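Local coordinates for kinetochore protein Mis16 (PDB 4XYH) that binds histone H4 and the CENP-A chaperone Scm3 independently, as a WD-repeat beta-propeller protein of the centromere and kinetochore, at residues Thr205-Trp210 against His232-Val237. Residues are numbered along the deposited sequence; the frame is centred on the assembly and turned at random.
Sequences TSICVW and HRHTAV
T205 lies against the backbone of the loop 232-237, and two waters join the segments. Its methyl does most of the touching. CG2 of T205 is 3.5 Å from C of A236. A chi1 of 85° tucks OG1 over the main chain and swings CG2 out toward the A236 peptide.

S206 meets the H232 ring through its CB, 3.7 Å from CD2, at an oblique approach. Its OG is hydrogen-bonded instead to D204. I207 uses the end of its chain, extended by a chi2 of 167°. Its CD1 comes to 4.1 Å from CD2 of H234, at the ring edge and near its plane. The H234 ring is held by both nitrogens: ND1 is hydrogen-bonded to OD2 of D257 and NE2 to OG of S253. This fixes the edge that I207 meets. I207 also touches L251, S253 and H263 on strands 250-255 and 259-264, so it packs one blade against the next.

No direct hydrogen bond joins the segments. One water donates to T205 O (2.9 Å) and to H234 O (2.7 Å). The other donates to T205 O (2.8 Å) and accepts from R233 N (2.9 Å). The carbonyl of T205 thus takes two water bonds.

The loop leads from strand 229-231, the outermost strand of one blade, to strand 238-243, the innermost of the next. H234, D257 and S253 are consistent with the Asp-His-Ser/Thr part of the hydrogen-bonded tetrad of WD repeats. The chemistry implies a hydrated blade junction: water links the backbones, while the direct side-chain contacts are made by carbon atoms, against a peptide and two imidazoles.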
loop_
_atom_site.group_PDB
_atom_site.type_symbol
_atom_site.label_atom_id
_atom_site.label_comp_id
_atom_site.label_asym_id
_atom_site.label_seq_id
_atom_site.Cartn_x
_atom_site.Cartn_y
_atom_site.Cartn_z
ATOM N N THR A 205 4.470 18.201 -3.698
ATOM C CA THR A 205 5.607 18.097 -2.757
ATOM C C THR A 205 5.264 18.507 -1.314
ATOM O O THR A 205 6.123 18.459 -0.432
ATOM C CB THR A 205 6.864 18.938 -3.203
ATOM O OG1 THR A 205 6.734 20.297 -2.765
ATOM C CG2 THR A 205 7.094 18.890 -4.728
ATOM N N SER A 206 4.019 18.895 -1.055
ATOM C CA SER A 206 3.631 19.232 0.314
ATOM C C SER A 206 3.081 18.013 1.061
ATOM O O SER A 206 2.806 16.978 0.458
ATOM C CB SER A 206 2.589 20.358 0.331
ATOM O OG SER A 206 1.333 19.889 -0.136
ATOM N N ILE A 207 2.934 18.163 2.373
ATOM C CA ILE A 207 2.323 17.169 3.232
ATOM C C ILE A 207 1.254 17.875 4.042
ATOM O O ILE A 207 1.544 18.870 4.714
ATOM C CB ILE A 207 3.330 16.509 4.209
ATOM C CG1 ILE A 207 4.331 15.619 3.475
ATOM C CG2 ILE A 207 2.591 15.700 5.245
ATOM C CD1 ILE A 207 5.525 15.204 4.356
ATOM N N CYS A 208 0.022 17.382 3.990
ATOM C CA CYS A 208 -1.012 17.995 4.798
ATOM C C CYS A 208 -1.413 17.077 5.929
ATOM O O CYS A 208 -1.479 15.871 5.753
ATOM C CB CYS A 208 -2.229 18.351 3.955
ATOM S SG CYS A 208 -1.911 19.587 2.711
ATOM N N VAL A 209 -1.675 17.655 7.096
ATOM C CA VAL A 209 -2.230 16.897 8.207
ATOM C C VAL A 209 -3.652 17.400 8.426
ATOM O O VAL A 209 -3.897 18.607 8.455
ATOM C CB VAL A 209 -1.393 17.032 9.493
ATOM C CG1 VAL A 209 -2.103 16.346 10.673
ATOM C CG2 VAL A 209 0.013 16.444 9.276
ATOM N N TRP A 210 -4.581 16.457 8.546
ATOM C CA TRP A 210 -5.996 16.749 8.578
ATOM C C TRP A 210 -6.614 16.226 9.871
ATOM O O TRP A 210 -6.108 15.290 10.483
ATOM C CB TRP A 210 -6.710 16.113 7.375
ATOM C CG TRP A 210 -6.078 16.370 6.006
ATOM C CD1 TRP A 210 -5.102 15.629 5.398
ATOM C CD2 TRP A 210 -6.426 17.412 5.076
ATOM N NE1 TRP A 210 -4.817 16.145 4.154
ATOM C CE2 TRP A 210 -5.613 17.241 3.935
ATOM C CE3 TRP A 210 -7.335 18.481 5.109
ATOM C CZ2 TRP A 210 -5.675 18.097 2.841
ATOM C CZ3 TRP A 210 -7.408 19.326 4.020
ATOM C CH2 TRP A 210 -6.578 19.129 2.892
ATOM N N HIS A 232 6.177 21.904 4.061
ATOM C CA HIS A 232 6.919 21.948 2.817
ATOM C C HIS A 232 8.380 21.566 3.059
ATOM O O HIS A 232 9.227 22.424 3.269
ATOM C CB HIS A 232 6.813 23.331 2.196
ATOM C CG HIS A 232 5.416 23.713 1.843
ATOM N ND1 HIS A 232 4.613 24.460 2.676
ATOM C CD2 HIS A 232 4.656 23.416 0.753
ATOM C CE1 HIS A 232 3.427 24.628 2.113
ATOM N NE2 HIS A 232 3.432 23.996 0.949
ATOM N N ARG A 233 8.667 20.269 3.027
ATOM C CA ARG A 233 9.978 19.761 3.418
ATOM C C ARG A 233 10.581 18.853 2.351
ATOM O O ARG A 233 11.642 18.274 2.539
ATOM C CB ARG A 233 9.865 19.024 4.747
ATOM C CG ARG A 233 9.287 19.905 5.849
ATOM C CD ARG A 233 9.297 19.231 7.209
ATOM N NE ARG A 233 8.911 20.168 8.259
ATOM C CZ ARG A 233 8.327 19.820 9.399
ATOM N NH1 ARG A 233 8.055 18.546 9.652
ATOM N NH2 ARG A 233 8.013 20.749 10.290
ATOM N N HIS A 234 9.895 18.725 1.230
ATOM C CA HIS A 234 10.414 17.909 0.147
ATOM C C HIS A 234 10.582 18.757 -1.106
ATOM O O HIS A 234 9.933 19.788 -1.258
ATOM C CB HIS A 234 9.498 16.714 -0.122
ATOM C CG HIS A 234 9.628 15.611 0.887
ATOM N ND1 HIS A 234 10.715 14.762 0.923
ATOM C CD2 HIS A 234 8.804 15.211 1.884
ATOM C CE1 HIS A 234 10.553 13.888 1.903
ATOM N NE2 HIS A 234 9.404 14.137 2.504
ATOM N N THR A 235 11.456 18.323 -2.003
ATOM C CA THR A 235 11.760 19.115 -3.186
ATOM C C THR A 235 11.253 18.412 -4.446
ATOM O O THR A 235 11.477 18.873 -5.565
ATOM C CB THR A 235 13.271 19.399 -3.290
ATOM O OG1 THR A 235 13.984 18.163 -3.363
ATOM C CG2 THR A 235 13.759 20.165 -2.051
ATOM N N ALA A 236 10.535 17.309 -4.248
ATOM C CA ALA A 236 9.874 16.610 -5.340
ATOM C C ALA A 236 8.699 15.821 -4.754
ATOM O O ALA A 236 8.482 15.860 -3.535
ATOM C CB ALA A 236 10.853 15.703 -6.071
ATOM N N VAL A 237 7.936 15.129 -5.602
ATOM C CA VAL A 237 6.723 14.419 -5.156
ATOM C C VAL A 237 6.925 13.593 -3.874
ATOM O O VAL A 237 7.932 12.891 -3.721
ATOM C CB VAL A 237 6.195 13.474 -6.264
ATOM C CG1 VAL A 237 7.315 12.616 -6.798
ATOM C CG2 VAL A 237 5.088 12.584 -5.736
HETATM O O HOH W 1 7.847 20.774 0.074
HETATM O O HOH W 2 6.617 18.261 2.355
#